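Local coordinates for uncharacterized protein (PDB 4ECO) that is of unknown function but, as a leucine-rich repeat protein of a gut bacterium, probably binds other proteins, at residues L183-T186 with Q187-Q190; R142-Y145 with Q146-F149; D135-K138 with Q139-M143; A34-E37 with I38-A41; S216-A220 with E221-E225. One frame throughout, in Å; residues are numbered along the deposited sequence.

Interaction 1: residues L183-T186 with Q187-Q190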
loop_
_atom_site.group_PDB
_atom_site.type_symbol
_atom_site.label_atom_id
_atom_site.label_comp_id
_atom_site.label_asym_id
_atom_site.label_seq_id
_atom_site.Cartn_x
_atom_site.Cartn_y
_atom_site.Cartn_z
ATOM N N LEU A 183 4.296 -6.127 8.512
ATOM C CA LEU A 183 4.856 -7.317 9.129
ATOM C C LEU A 183 5.844 -6.975 10.218
ATOM O O LEU A 183 6.692 -6.086 10.055
ATOM C CB LEU A 183 5.563 -8.220 8.114
ATOM C CG LEU A 183 4.749 -9.026 7.155
ATOM C CD1 LEU A 183 5.622 -10.050 6.526
ATOM C CD2 LEU A 183 3.603 -9.739 7.840
ATOM N N LYS A 184 5.744 -7.718 11.316
ATOM C CA LYS A 184 6.674 -7.664 12.436
ATOM C C LYS A 184 7.842 -8.581 12.041
ATOM O O LYS A 184 7.585 -9.636 11.441
ATOM C CB LYS A 184 5.960 -8.094 13.733
ATOM C CG LYS A 184 4.695 -7.296 14.019
ATOM C CD LYS A 184 3.927 -7.770 15.241
ATOM C CE LYS A 184 2.730 -6.880 15.513
ATOM N NZ LYS A 184 2.181 -7.061 16.889
ATOM N N ASP A 185 9.109 -8.193 12.314
ATOM C CA ASP A 185 10.273 -9.004 11.907
ATOM C C ASP A 185 10.232 -10.440 12.498
ATOM O O ASP A 185 10.971 -11.314 12.037
ATOM C CB ASP A 185 11.595 -8.308 12.255
ATOM C CG ASP A 185 11.895 -7.165 11.291
ATOM O OD1 ASP A 185 11.254 -6.088 11.422
ATOM O OD2 ASP A 185 12.713 -7.370 10.355
ATOM N N THR A 186 9.310 -10.687 13.438
ATOM C CA THR A 186 9.023 -11.989 14.025
ATOM C C THR A 186 8.357 -12.873 12.959
ATOM O O THR A 186 8.622 -14.079 12.896
ATOM C CB THR A 186 8.109 -11.819 15.251
ATOM O OG1 THR A 186 8.421 -10.616 15.968
ATOM C CG2 THR A 186 8.114 -13.039 16.157
ATOM N N GLN A 187 7.474 -12.262 12.128
ATOM C CA GLN A 187 6.756 -12.954 11.061
ATOM C C GLN A 187 7.660 -13.208 9.855
ATOM O O GLN A 187 7.407 -14.176 9.132
ATOM C CB GLN A 187 5.516 -12.169 10.618
ATOM C CG GLN A 187 4.441 -12.024 11.678
ATOM C CD GLN A 187 3.419 -10.999 11.244
ATOM O OE1 GLN A 187 3.631 -9.775 11.332
ATOM N NE2 GLN A 187 2.291 -11.476 10.739
ATOM N N ILE A 188 8.677 -12.346 9.606
ATOM C CA ILE A 188 9.584 -12.535 8.464
ATOM C C ILE A 188 10.471 -13.739 8.743
ATOM O O ILE A 188 11.266 -13.716 9.678
ATOM C CB ILE A 188 10.411 -11.284 8.096
ATOM C CG1 ILE A 188 9.483 -10.087 7.835
ATOM C CG2 ILE A 188 11.277 -11.590 6.866
ATOM C CD1 ILE A 188 10.165 -8.741 7.761
ATOM N N GLY A 189 10.287 -14.788 7.951
ATOM C CA GLY A 189 11.009 -16.049 8.095
ATOM C C GLY A 189 10.302 -17.064 8.977
ATOM O O GLY A 189 10.833 -18.152 9.247
ATOM N N GLN A 190 9.112 -16.687 9.470
ATOM C CA GLN A 190 8.236 -17.504 10.305
ATOM C C GLN A 190 7.519 -18.457 9.383
ATOM O O GLN A 190 6.774 -18.035 8.488
ATOM C CB GLN A 190 7.267 -16.609 11.100
ATOM C CG GLN A 190 6.326 -17.318 12.058
ATOM C CD GLN A 190 5.381 -16.323 12.660
ATOM O OE1 GLN A 190 4.271 -16.103 12.160
ATOM N NE2 GLN A 190 5.844 -15.637 13.697
#

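Interaction 2: residues R142-Y145 with Q146-F149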
loop_
_atom_site.group_PDB
_atom_site.type_symbol
_atom_site.label_atom_id
_atom_site.label_comp_id
_atom_site.label_asym_id
_atom_site.label_seq_id
_atom_site.Cartn_x
_atom_site.Cartn_y
_atom_site.Cartn_z
ATOM N N ARG A 142 -6.165 -11.132 -7.095
ATOM C CA ARG A 142 -4.876 -10.578 -7.519
ATOM C C ARG A 142 -4.496 -9.360 -6.661
ATOM O O ARG A 142 -3.334 -9.206 -6.292
ATOM C CB ARG A 142 -4.929 -10.174 -9.008
ATOM C CG ARG A 142 -4.726 -11.312 -9.986
ATOM C CD ARG A 142 -4.490 -10.803 -11.385
ATOM N NE ARG A 142 -3.772 -11.790 -12.194
ATOM C CZ ARG A 142 -3.540 -11.680 -13.498
ATOM N NH1 ARG A 142 -3.979 -10.625 -14.171
ATOM N NH2 ARG A 142 -2.890 -12.636 -14.142
HETATM N N MSE A 143 -5.496 -8.528 -6.315
HETATM C CA MSE A 143 -5.364 -7.301 -5.515
HETATM C C MSE A 143 -5.306 -7.558 -4.016
HETATM O O MSE A 143 -5.185 -6.591 -3.256
HETATM C CB MSE A 143 -6.563 -6.365 -5.785
HETATM C CG MSE A 143 -6.678 -5.890 -7.233
HETATM SE SE MSE A 143 -5.046 -5.132 -7.924
HETATM C CE MSE A 143 -4.893 -3.585 -6.721
ATOM N N HIS A 144 -5.405 -8.831 -3.578
ATOM C CA HIS A 144 -5.416 -9.173 -2.150
ATOM C C HIS A 144 -4.130 -8.741 -1.443
ATOM O O HIS A 144 -4.240 -8.223 -0.332
ATOM C CB HIS A 144 -5.664 -10.673 -1.889
ATOM C CG HIS A 144 -5.819 -10.994 -0.438
ATOM N ND1 HIS A 144 -4.721 -11.060 0.412
ATOM C CD2 HIS A 144 -6.945 -11.240 0.273
ATOM C CE1 HIS A 144 -5.219 -11.310 1.612
ATOM N NE2 HIS A 144 -6.551 -11.443 1.576
ATOM N N TYR A 145 -2.924 -8.970 -2.043
ATOM C CA TYR A 145 -1.694 -8.583 -1.361
ATOM C C TYR A 145 -1.643 -7.074 -1.241
ATOM O O TYR A 145 -1.287 -6.545 -0.177
ATOM C CB TYR A 145 -0.433 -9.119 -2.065
ATOM C CG TYR A 145 0.855 -8.864 -1.293
ATOM C CD1 TYR A 145 1.580 -7.690 -1.468
ATOM C CD2 TYR A 145 1.364 -9.814 -0.414
ATOM C CE1 TYR A 145 2.773 -7.464 -0.783
ATOM C CE2 TYR A 145 2.556 -9.596 0.280
ATOM C CZ TYR A 145 3.250 -8.419 0.098
ATOM O OH TYR A 145 4.418 -8.220 0.777
ATOM N N GLN A 146 -2.060 -6.389 -2.322
ATOM C CA GLN A 146 -2.087 -4.943 -2.432
ATOM C C GLN A 146 -2.964 -4.318 -1.343
ATOM O O GLN A 146 -2.464 -3.465 -0.601
ATOM C CB GLN A 146 -2.580 -4.533 -3.832
ATOM C CG GLN A 146 -2.563 -3.027 -4.133
ATOM C CD GLN A 146 -1.194 -2.402 -4.160
ATOM O OE1 GLN A 146 -0.175 -3.056 -4.399
ATOM N NE2 GLN A 146 -1.151 -1.102 -3.914
ATOM N N LYS A 147 -4.235 -4.769 -1.203
ATOM C CA LYS A 147 -5.131 -4.205 -0.194
ATOM C C LYS A 147 -4.642 -4.499 1.220
ATOM O O LYS A 147 -4.840 -3.655 2.092
ATOM C CB LYS A 147 -6.612 -4.654 -0.356
ATOM C CG LYS A 147 -6.893 -6.164 -0.382
ATOM C CD LYS A 147 -8.410 -6.486 -0.325
ATOM C CE LYS A 147 -8.796 -7.913 -0.722
ATOM N NZ LYS A 147 -8.822 -8.133 -2.211
ATOM N N THR A 148 -3.966 -5.632 1.437
ATOM C CA THR A 148 -3.537 -6.066 2.769
ATOM C C THR A 148 -2.253 -5.396 3.258
ATOM O O THR A 148 -2.205 -5.001 4.437
ATOM C CB THR A 148 -3.335 -7.595 2.815
ATOM O OG1 THR A 148 -4.465 -8.200 2.217
ATOM C CG2 THR A 148 -3.179 -8.140 4.251
ATOM N N PHE A 149 -1.217 -5.323 2.393
ATOM C CA PHE A 149 0.081 -4.832 2.826
ATOM C C PHE A 149 0.597 -3.575 2.140
ATOM O O PHE A 149 1.652 -3.073 2.574
ATOM C CB PHE A 149 1.127 -5.933 2.571
ATOM C CG PHE A 149 0.862 -7.243 3.269
ATOM C CD1 PHE A 149 1.130 -7.393 4.629
ATOM C CD2 PHE A 149 0.336 -8.326 2.570
ATOM C CE1 PHE A 149 0.892 -8.602 5.270
ATOM C CE2 PHE A 149 0.122 -9.542 3.204
ATOM C CZ PHE A 149 0.397 -9.670 4.554
#

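Interaction 3: residues D135-K138 with Q139-M143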
loop_
_atom_site.group_PDB
_atom_site.type_symbol
_atom_site.label_atom_id
_atom_site.label_comp_id
_atom_site.label_asym_id
_atom_site.label_seq_id
_atom_site.Cartn_x
_atom_site.Cartn_y
_atom_site.Cartn_z
ATOM N N ASP A 135 -13.476 -13.591 -14.050
ATOM C CA ASP A 135 -12.351 -12.656 -14.241
ATOM C C ASP A 135 -12.350 -11.569 -13.159
ATOM O O ASP A 135 -11.287 -11.092 -12.753
ATOM C CB ASP A 135 -12.416 -12.007 -15.636
ATOM C CG ASP A 135 -11.929 -12.872 -16.788
ATOM O OD1 ASP A 135 -11.287 -13.917 -16.520
ATOM O OD2 ASP A 135 -12.130 -12.467 -17.961
ATOM N N GLU A 136 -13.557 -11.207 -12.688
ATOM C CA GLU A 136 -13.808 -10.218 -11.653
ATOM C C GLU A 136 -13.256 -10.733 -10.305
ATOM O O GLU A 136 -12.591 -9.980 -9.584
ATOM C CB GLU A 136 -15.313 -9.927 -11.587
ATOM C CG GLU A 136 -15.663 -8.738 -10.709
ATOM C CD GLU A 136 -17.127 -8.642 -10.332
ATOM O OE1 GLU A 136 -17.538 -9.321 -9.363
ATOM O OE2 GLU A 136 -17.856 -7.860 -10.985
ATOM N N GLN A 137 -13.510 -12.028 -9.992
ATOM C CA GLN A 137 -13.028 -12.713 -8.774
ATOM C C GLN A 137 -11.480 -12.845 -8.812
ATOM O O GLN A 137 -10.817 -12.619 -7.794
ATOM C CB GLN A 137 -13.700 -14.087 -8.661
ATOM C CG GLN A 137 -13.218 -14.944 -7.514
ATOM C CD GLN A 137 -14.045 -14.718 -6.299
ATOM O OE1 GLN A 137 -13.876 -13.718 -5.585
ATOM N NE2 GLN A 137 -14.963 -15.648 -6.047
ATOM N N LYS A 138 -10.927 -13.176 -10.015
ATOM C CA LYS A 138 -9.499 -13.298 -10.274
ATOM C C LYS A 138 -8.819 -11.990 -9.935
ATOM O O LYS A 138 -7.823 -12.001 -9.204
ATOM C CB LYS A 138 -9.240 -13.696 -11.730
ATOM C CG LYS A 138 -7.765 -13.964 -12.038
ATOM C CD LYS A 138 -7.478 -14.046 -13.540
ATOM C CE LYS A 138 -6.054 -14.438 -13.807
ATOM N NZ LYS A 138 -5.863 -14.908 -15.203
ATOM N N GLN A 139 -9.392 -10.853 -10.412
ATOM C CA GLN A 139 -8.857 -9.515 -10.157
ATOM C C GLN A 139 -8.854 -9.192 -8.667
ATOM O O GLN A 139 -7.813 -8.792 -8.140
ATOM C CB GLN A 139 -9.630 -8.442 -10.931
ATOM C CG GLN A 139 -8.858 -7.974 -12.154
ATOM C CD GLN A 139 -7.496 -7.413 -11.817
ATOM O OE1 GLN A 139 -7.353 -6.498 -10.984
ATOM N NE2 GLN A 139 -6.469 -7.948 -12.476
ATOM N N LYS A 140 -9.996 -9.406 -7.988
ATOM C CA LYS A 140 -10.157 -9.185 -6.549
ATOM C C LYS A 140 -9.022 -9.856 -5.803
ATOM O O LYS A 140 -8.327 -9.210 -5.018
ATOM C CB LYS A 140 -11.524 -9.727 -6.081
ATOM C CG LYS A 140 -11.923 -9.377 -4.643
ATOM C CD LYS A 140 -13.328 -9.888 -4.340
ATOM C CE LYS A 140 -13.764 -9.659 -2.911
ATOM N NZ LYS A 140 -13.341 -10.752 -2.007
HETATM N N MSE A 141 -8.817 -11.140 -6.109
HETATM C CA MSE A 141 -7.825 -12.019 -5.514
HETATM C C MSE A 141 -6.425 -11.551 -5.840
HETATM O O MSE A 141 -5.609 -11.493 -4.923
HETATM C CB MSE A 141 -8.061 -13.485 -5.937
HETATM C CG MSE A 141 -9.253 -14.105 -5.170
HETATM SE SE MSE A 141 -9.503 -13.413 -3.246
HETATM C CE MSE A 141 -11.125 -12.789 -3.524
ATOM N N ARG A 142 -6.165 -11.132 -7.095
ATOM C CA ARG A 142 -4.876 -10.578 -7.519
ATOM C C ARG A 142 -4.496 -9.360 -6.661
ATOM O O ARG A 142 -3.334 -9.206 -6.292
ATOM C CB ARG A 142 -4.929 -10.174 -9.008
ATOM C CG ARG A 142 -4.726 -11.312 -9.986
ATOM C CD ARG A 142 -4.490 -10.803 -11.385
ATOM N NE ARG A 142 -3.772 -11.790 -12.194
ATOM C CZ ARG A 142 -3.540 -11.680 -13.498
ATOM N NH1 ARG A 142 -3.979 -10.625 -14.171
ATOM N NH2 ARG A 142 -2.890 -12.636 -14.142
HETATM N N MSE A 143 -5.496 -8.528 -6.315
HETATM C CA MSE A 143 -5.364 -7.301 -5.515
HETATM C C MSE A 143 -5.306 -7.558 -4.016
HETATM O O MSE A 143 -5.185 -6.591 -3.256
HETATM C CB MSE A 143 -6.563 -6.365 -5.785
HETATM C CG MSE A 143 -6.678 -5.890 -7.233
HETATM SE SE MSE A 143 -5.046 -5.132 -7.924
HETATM C CE MSE A 143 -4.893 -3.585 -6.721
#

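Interaction 4: residues A34-E37 with I38-A41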
loop_
_atom_site.group_PDB
_atom_site.type_symbol
_atom_site.label_atom_id
_atom_site.label_comp_id
_atom_site.label_asym_id
_atom_site.label_seq_id
_atom_site.Cartn_x
_atom_site.Cartn_y
_atom_site.Cartn_z
ATOM N N ALA A 34 -3.420 -40.287 -5.733
ATOM C CA ALA A 34 -2.411 -39.229 -5.733
ATOM C C ALA A 34 -2.620 -38.323 -4.514
ATOM O O ALA A 34 -1.657 -38.075 -3.775
ATOM C CB ALA A 34 -2.465 -38.428 -7.023
ATOM N N LEU A 35 -3.885 -37.898 -4.244
ATOM C CA LEU A 35 -4.216 -37.086 -3.067
ATOM C C LEU A 35 -3.750 -37.745 -1.781
ATOM O O LEU A 35 -3.095 -37.089 -0.971
ATOM C CB LEU A 35 -5.723 -36.816 -2.961
ATOM C CG LEU A 35 -6.310 -35.753 -3.877
ATOM C CD1 LEU A 35 -7.781 -35.578 -3.588
ATOM C CD2 LEU A 35 -5.590 -34.428 -3.729
ATOM N N LYS A 36 -4.058 -39.048 -1.607
ATOM C CA LYS A 36 -3.681 -39.820 -0.423
ATOM C C LYS A 36 -2.132 -39.950 -0.330
ATOM O O LYS A 36 -1.562 -39.794 0.758
ATOM C CB LYS A 36 -4.375 -41.194 -0.453
ATOM C CG LYS A 36 -3.931 -42.211 0.594
ATOM C CD LYS A 36 -4.251 -41.887 2.040
ATOM C CE LYS A 36 -3.689 -43.006 2.885
ATOM N NZ LYS A 36 -3.840 -42.737 4.334
ATOM N N GLU A 37 -1.467 -40.156 -1.472
ATOM C CA GLU A 37 -0.016 -40.281 -1.494
ATOM C C GLU A 37 0.644 -38.918 -1.114
ATOM O O GLU A 37 1.629 -38.893 -0.371
ATOM C CB GLU A 37 0.444 -40.787 -2.866
ATOM C CG GLU A 37 1.800 -41.470 -2.816
ATOM C CD GLU A 37 2.119 -42.362 -3.999
ATOM O OE1 GLU A 37 1.239 -43.161 -4.403
ATOM O OE2 GLU A 37 3.274 -42.298 -4.485
ATOM N N ILE A 38 0.047 -37.800 -1.574
ATOM C CA ILE A 38 0.489 -36.437 -1.257
ATOM C C ILE A 38 0.327 -36.214 0.265
ATOM O O ILE A 38 1.270 -35.777 0.919
ATOM C CB ILE A 38 -0.296 -35.400 -2.117
ATOM C CG1 ILE A 38 0.281 -35.382 -3.545
ATOM C CG2 ILE A 38 -0.284 -33.981 -1.483
ATOM C CD1 ILE A 38 -0.661 -34.840 -4.615
ATOM N N TRP A 39 -0.854 -36.547 0.810
ATOM C CA TRP A 39 -1.194 -36.455 2.234
ATOM C C TRP A 39 -0.178 -37.261 3.064
ATOM O O TRP A 39 0.417 -36.705 3.983
ATOM C CB TRP A 39 -2.635 -36.965 2.445
ATOM C CG TRP A 39 -3.202 -36.716 3.812
ATOM C CD1 TRP A 39 -3.699 -35.537 4.295
ATOM C CD2 TRP A 39 -3.471 -37.704 4.815
ATOM N NE1 TRP A 39 -4.208 -35.718 5.565
ATOM C CE2 TRP A 39 -4.114 -37.047 5.893
ATOM C CE3 TRP A 39 -3.279 -39.090 4.890
ATOM C CZ2 TRP A 39 -4.522 -37.726 7.041
ATOM C CZ3 TRP A 39 -3.636 -39.746 6.058
ATOM C CH2 TRP A 39 -4.247 -39.063 7.113
ATOM N N ASP A 40 0.089 -38.532 2.669
ATOM C CA ASP A 40 1.061 -39.419 3.325
ATOM C C ASP A 40 2.476 -38.825 3.349
ATOM O O ASP A 40 3.109 -38.822 4.411
ATOM C CB ASP A 40 1.108 -40.792 2.633
ATOM C CG ASP A 40 -0.108 -41.669 2.840
ATOM O OD1 ASP A 40 -0.829 -41.457 3.838
ATOM O OD2 ASP A 40 -0.316 -42.596 2.022
ATOM N N ALA A 41 2.958 -38.317 2.198
ATOM C CA ALA A 41 4.279 -37.720 2.040
ATOM C C ALA A 41 4.451 -36.413 2.846
ATOM O O ALA A 41 5.572 -36.072 3.246
ATOM C CB ALA A 41 4.527 -37.432 0.572
#

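Interaction 5: residues S216-A220 with E221-E225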
loop_
_atom_site.group_PDB
_atom_site.type_symbol
_atom_site.label_atom_id
_atom_site.label_comp_id
_atom_site.label_asym_id
_atom_site.label_seq_id
_atom_site.Cartn_x
_atom_site.Cartn_y
_atom_site.Cartn_z
ATOM N N SER A 216 7.811 -21.516 3.706
ATOM C CA SER A 216 8.423 -22.840 3.590
ATOM C C SER A 216 9.914 -22.798 3.803
ATOM O O SER A 216 10.559 -21.826 3.405
ATOM C CB SER A 216 8.138 -23.440 2.212
ATOM O OG SER A 216 6.828 -23.978 2.101
ATOM N N PRO A 217 10.503 -23.865 4.373
ATOM C CA PRO A 217 11.951 -23.843 4.631
ATOM C C PRO A 217 12.802 -24.388 3.486
ATOM O O PRO A 217 14.024 -24.527 3.664
ATOM C CB PRO A 217 12.092 -24.749 5.850
ATOM C CG PRO A 217 10.958 -25.700 5.755
ATOM C CD PRO A 217 9.878 -25.085 4.931
ATOM N N PHE A 218 12.183 -24.698 2.323
ATOM C CA PHE A 218 12.938 -25.291 1.216
ATOM C C PHE A 218 13.948 -24.304 0.610
ATOM O O PHE A 218 13.849 -23.093 0.806
ATOM C CB PHE A 218 12.020 -25.855 0.108
ATOM C CG PHE A 218 10.825 -25.029 -0.320
ATOM C CD1 PHE A 218 10.942 -23.654 -0.531
ATOM C CD2 PHE A 218 9.613 -25.640 -0.623
ATOM C CE1 PHE A 218 9.853 -22.904 -0.983
ATOM C CE2 PHE A 218 8.524 -24.880 -1.066
ATOM C CZ PHE A 218 8.652 -23.515 -1.250
ATOM N N VAL A 219 14.938 -24.862 -0.095
ATOM C CA VAL A 219 15.990 -24.136 -0.809
ATOM C C VAL A 219 15.570 -24.051 -2.283
ATOM O O VAL A 219 14.816 -24.905 -2.752
ATOM C CB VAL A 219 17.403 -24.764 -0.609
ATOM C CG1 VAL A 219 17.887 -24.572 0.823
ATOM C CG2 VAL A 219 17.429 -26.242 -0.992
ATOM N N ALA A 220 16.044 -23.019 -2.996
ATOM C CA ALA A 220 15.693 -22.709 -4.391
ATOM C C ALA A 220 15.812 -23.909 -5.349
ATOM O O ALA A 220 14.903 -24.123 -6.155
ATOM C CB ALA A 220 16.558 -21.587 -4.898
ATOM N N GLU A 221 16.893 -24.703 -5.224
ATOM C CA GLU A 221 17.183 -25.855 -6.091
ATOM C C GLU A 221 16.225 -27.049 -5.849
ATOM O O GLU A 221 16.221 -27.987 -6.646
ATOM C CB GLU A 221 18.658 -26.317 -5.949
ATOM C CG GLU A 221 19.137 -26.667 -4.541
ATOM C CD GLU A 221 19.650 -25.542 -3.653
ATOM O OE1 GLU A 221 19.396 -24.354 -3.962
ATOM O OE2 GLU A 221 20.287 -25.857 -2.621
ATOM N N ASN A 222 15.408 -27.009 -4.781
ATOM C CA ASN A 222 14.488 -28.106 -4.475
ATOM C C ASN A 222 13.041 -27.733 -4.817
ATOM O O ASN A 222 12.115 -28.473 -4.472
ATOM C CB ASN A 222 14.627 -28.527 -3.023
ATOM C CG ASN A 222 15.878 -29.340 -2.779
ATOM O OD1 ASN A 222 16.503 -29.886 -3.705
ATOM N ND2 ASN A 222 16.247 -29.469 -1.514
ATOM N N ILE A 223 12.862 -26.620 -5.567
ATOM C CA ILE A 223 11.550 -26.167 -6.031
ATOM C C ILE A 223 11.419 -26.529 -7.502
ATOM O O ILE A 223 11.858 -25.760 -8.368
ATOM C CB ILE A 223 11.269 -24.650 -5.791
ATOM C CG1 ILE A 223 11.501 -24.241 -4.320
ATOM C CG2 ILE A 223 9.854 -24.282 -6.262
ATOM C CD1 ILE A 223 11.484 -22.773 -4.084
ATOM N N CYS A 224 10.861 -27.729 -7.771
ATOM C CA CYS A 224 10.505 -28.259 -9.087
ATOM C C CYS A 224 11.703 -28.360 -10.077
ATOM O O CYS A 224 11.538 -28.154 -11.293
ATOM C CB CYS A 224 9.373 -27.433 -9.688
ATOM S SG CYS A 224 7.901 -27.351 -8.642
ATOM N N GLU A 225 12.868 -28.782 -9.563
ATOM C CA GLU A 225 14.051 -29.044 -10.385
ATOM C C GLU A 225 14.201 -30.545 -10.683
ATOM O O GLU A 225 14.592 -30.930 -11.793
ATOM C CB GLU A 225 15.326 -28.531 -9.718
ATOM C CG GLU A 225 15.531 -27.034 -9.833
ATOM C CD GLU A 225 16.954 -26.577 -9.599
ATOM O OE1 GLU A 225 17.871 -27.435 -9.622
ATOM O OE2 GLU A 225 17.157 -25.352 -9.424
HETATM O O HOH W 1 15.031 -27.927 0.421
HETATM O O HOH W 2 15.310 -23.661 -8.729
#

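Interaction 1: residues L183-T186 with Q187-Q190
Lys184 O takes two backbone donors at once. Gln187 N comes to Lys184 O at 2.7 Å, approaching from above the carbonyl plane, while Ile188 N adds a weak bond to Lys184 O at 3.5 Å. A side chain closes the same bend again: Gln187 OE1 accepts from Lys184 N at 2.9 Å, almost straight at 172°. With CG beside its own backbone N (chi1 -65°) and the chain then extended, Gln187 swings its amide back over Lys184, so both backbone polar atoms of that residue are engaged. Leu183 CD2 lies over one face of this amide, 3.5 Å from Gln187 OE1, and the other branch of the leucine, CD1, packs on Ile188 CG1 at 4.1 Å. Ile188 runs alongside Asp185, both pointing the same way. A type II beta turn follows, closed by Gln190 N to Gln187 O at 3.1 Å, with Gly189 where a side chain would press on the preceding carbonyl. Asn258 holds Gln187 O and Gly189 N, and Lys118 takes Gln190 OE1. The bend lies in the long loop between helix 160-168 and strand 194-198, and rests on the loop residues Cys282, Arg284 and Tyr314.

Interaction 2: residues R142-Y145 with Q146-F149
Tyr145 and Phe149, four residues apart on one helix, send out side chains that cross at about a right angle. Their ring planes are inclined by 40° with centroids 4.7 Å apart, so the pair is oblique. Phe149 nevertheless lies over one face of the tyrosine: its CD2 sits 3.4 Å from Tyr145 CE2, and its CB makes a CH-pi contact with the Tyr145 ring centroid at 4.3 Å. Tyr145 CG, anti to its N (chi1 -174°), brings that ring face against Phe149 CB and CD2. His144 and Thr148 repeat the spacing in polar form. Thr148 OG1 stands over one face of the imidazole and donates to His144 O at 2.6 Å, while Thr148 N reaches the same His144 O at 3.1 Å from the opposite side of the carbonyl plane; two bonds therefore grip one oxygen. The imidazole is fixed from outside as well, NE2 by Glu121 and ND1 by His115. One residue earlier, the selenomethionine Met143 lies alongside Gln146, its CE 3.5 Å from Gln146 CG, and Gln146 NE2 is taken by Asp151. Helix 144-149 packs against three successive parallel strands of the leucine-rich repeat array, Tyr145 on 277-279 and 334-336 and Gln146 on 309-311 and 334-336; Met143, just before the helix, also rests on strand 334-336.

Interaction 3: residues D135-K138 with Q139-M143
Lys138 and Arg142 lie side by side and make the close side of this helix turn. Lys138 is extended, CG anti to N (chi1 -175°), and lays its CE over one face of the Arg142 guanidinium, 3.7 Å from Arg142 NH2. The two cationic ends come near, Lys138 NZ being 3.9 Å from Arg142 NH2, but Arg142 also has a salt bridge with Asp253 through NE and a hydrogen bond from NH2 to Gln276, which would probably offset the proximity. Were Arg142 a leucine, Asp253 and Gln276 would probably lose this partner, and Lys138 CE the flat surface it lies on, leaving the lysine chain less fixed. These residues stand on helix 135-142, whose regular i to i+4 bonds run from Gln139 N to Asp135 O at 3.0 Å through to Arg142 N to Lys138 O at 2.8 Å. Met141, a selenomethionine, packs on Ile129. The other side is looser: Asp135, Glu136, Gln139 and Lys140 lie towards solvent, meeting across the turn chiefly through backbone.

Interaction 4: residues A34-E37 with I38-A41
The indole of Trp39 is met by Lys36, whose NZ comes obliquely to the six-membered ring, 3.5 Å from Trp39 CZ3. Other aromatic residues surround the same indole: Trp60 lies with its plane only about 15° from that of Trp39, Trp47 meets it edge-to-face, and Phe62 meets it at a steeper tilt. Asn59 holds its NE1. A second flat group, the Asp40 carboxylate, meets the same lysine end. Lys36 NZ forms a salt bridge with Asp40 OD1, a weak bond of 3.3 Å that would probably balance part of the ammonium charge. The two side chains cross obliquely, and Lys36 CE passes 3.5 Å from Asp40 OD2. The bend at chi2 of Lys36 (67°) swings the ammonium towards both neighbours. Underneath, four i to i+4 backbone bonds follow one another, from Ile38 N to Ala34 O at 2.8 Å to Ala41 N to Glu37 O at 2.9 Å. Ile38 leans back along the helix, its CG1 3.3 Å from Ala34 O. This is the last part of helix 27-41, within the leucine-rich repeat family region of the protein; the helix precedes the antiparallel strands 75-77 and 83-87 in the chain and packs with Ala34 on Gln103 and Ala41 on Pro98.

Interaction 5: residues S216-A220 with E221-E225
A short 3-10 turn at Ala220 and Glu221 lies in the loop between strand 210-214 and helix 233-238, and it brings Ile223 back onto Phe218. Two i to i+3 bonds make the turn: Asn222 N to Val219 O at 3.0 Å and Ile223 N to Ala220 O at 3.3 Å, each donor lying above the carbonyl plane. Phe218 CG stands between its N and C (chi1 43°), the crowded position, which turns the ring to face Ile223. The ring is sandwiched: Ser216 CB lies over the centre of one face, while Ile223 CG1 comes over the other in a CH-pi contact, 3.9 Å from the Phe218 centroid and 13° off the normal. Ile223 CD1 touches Phe218 CE1 at 3.5 Å. Shortening Phe218 to an alanine would probably open a gap between Ser216 and Ile223, beside Met213 and Val198. Among the polar groups, Val219 CG2 meets both Glu221 OE2 and Asn222 ND2. Two separate waters bridge the turn: one accepts from Val219 N and Asn222 ND2, the other donates to Ala220 O and to Glu225 OE2, at 2.6 Å to each. Asn222 and Cys224 also make backbone hydrogen bonds with Val198 of strand 194-198, so the waters supplement both the turn's own bonds and this strand pairing.

Interactions 2 and 3 are one continuous chain region, sharing Arg142 and Met143 where two short helices follow each other; their centres lie about 10 Å apart, and Lys147 NZ comes 3.0 Å from Lys140 O between them. Interaction 1 touches interaction 2 through Leu183 CD2, 3.9 Å from Phe149 CE1. Interaction 5 approaches interaction 1 to about 6 Å between nearest atoms without touching it, and interaction 4 stands apart, about 19 Å from interaction 5 between centres. A sodium ion, bound by Glu117 and Ser192, lies nearby: about 10 Å from the Gln190 side chain, about 12 Å from that of Phe218 and about 13 Å from that of Trp39.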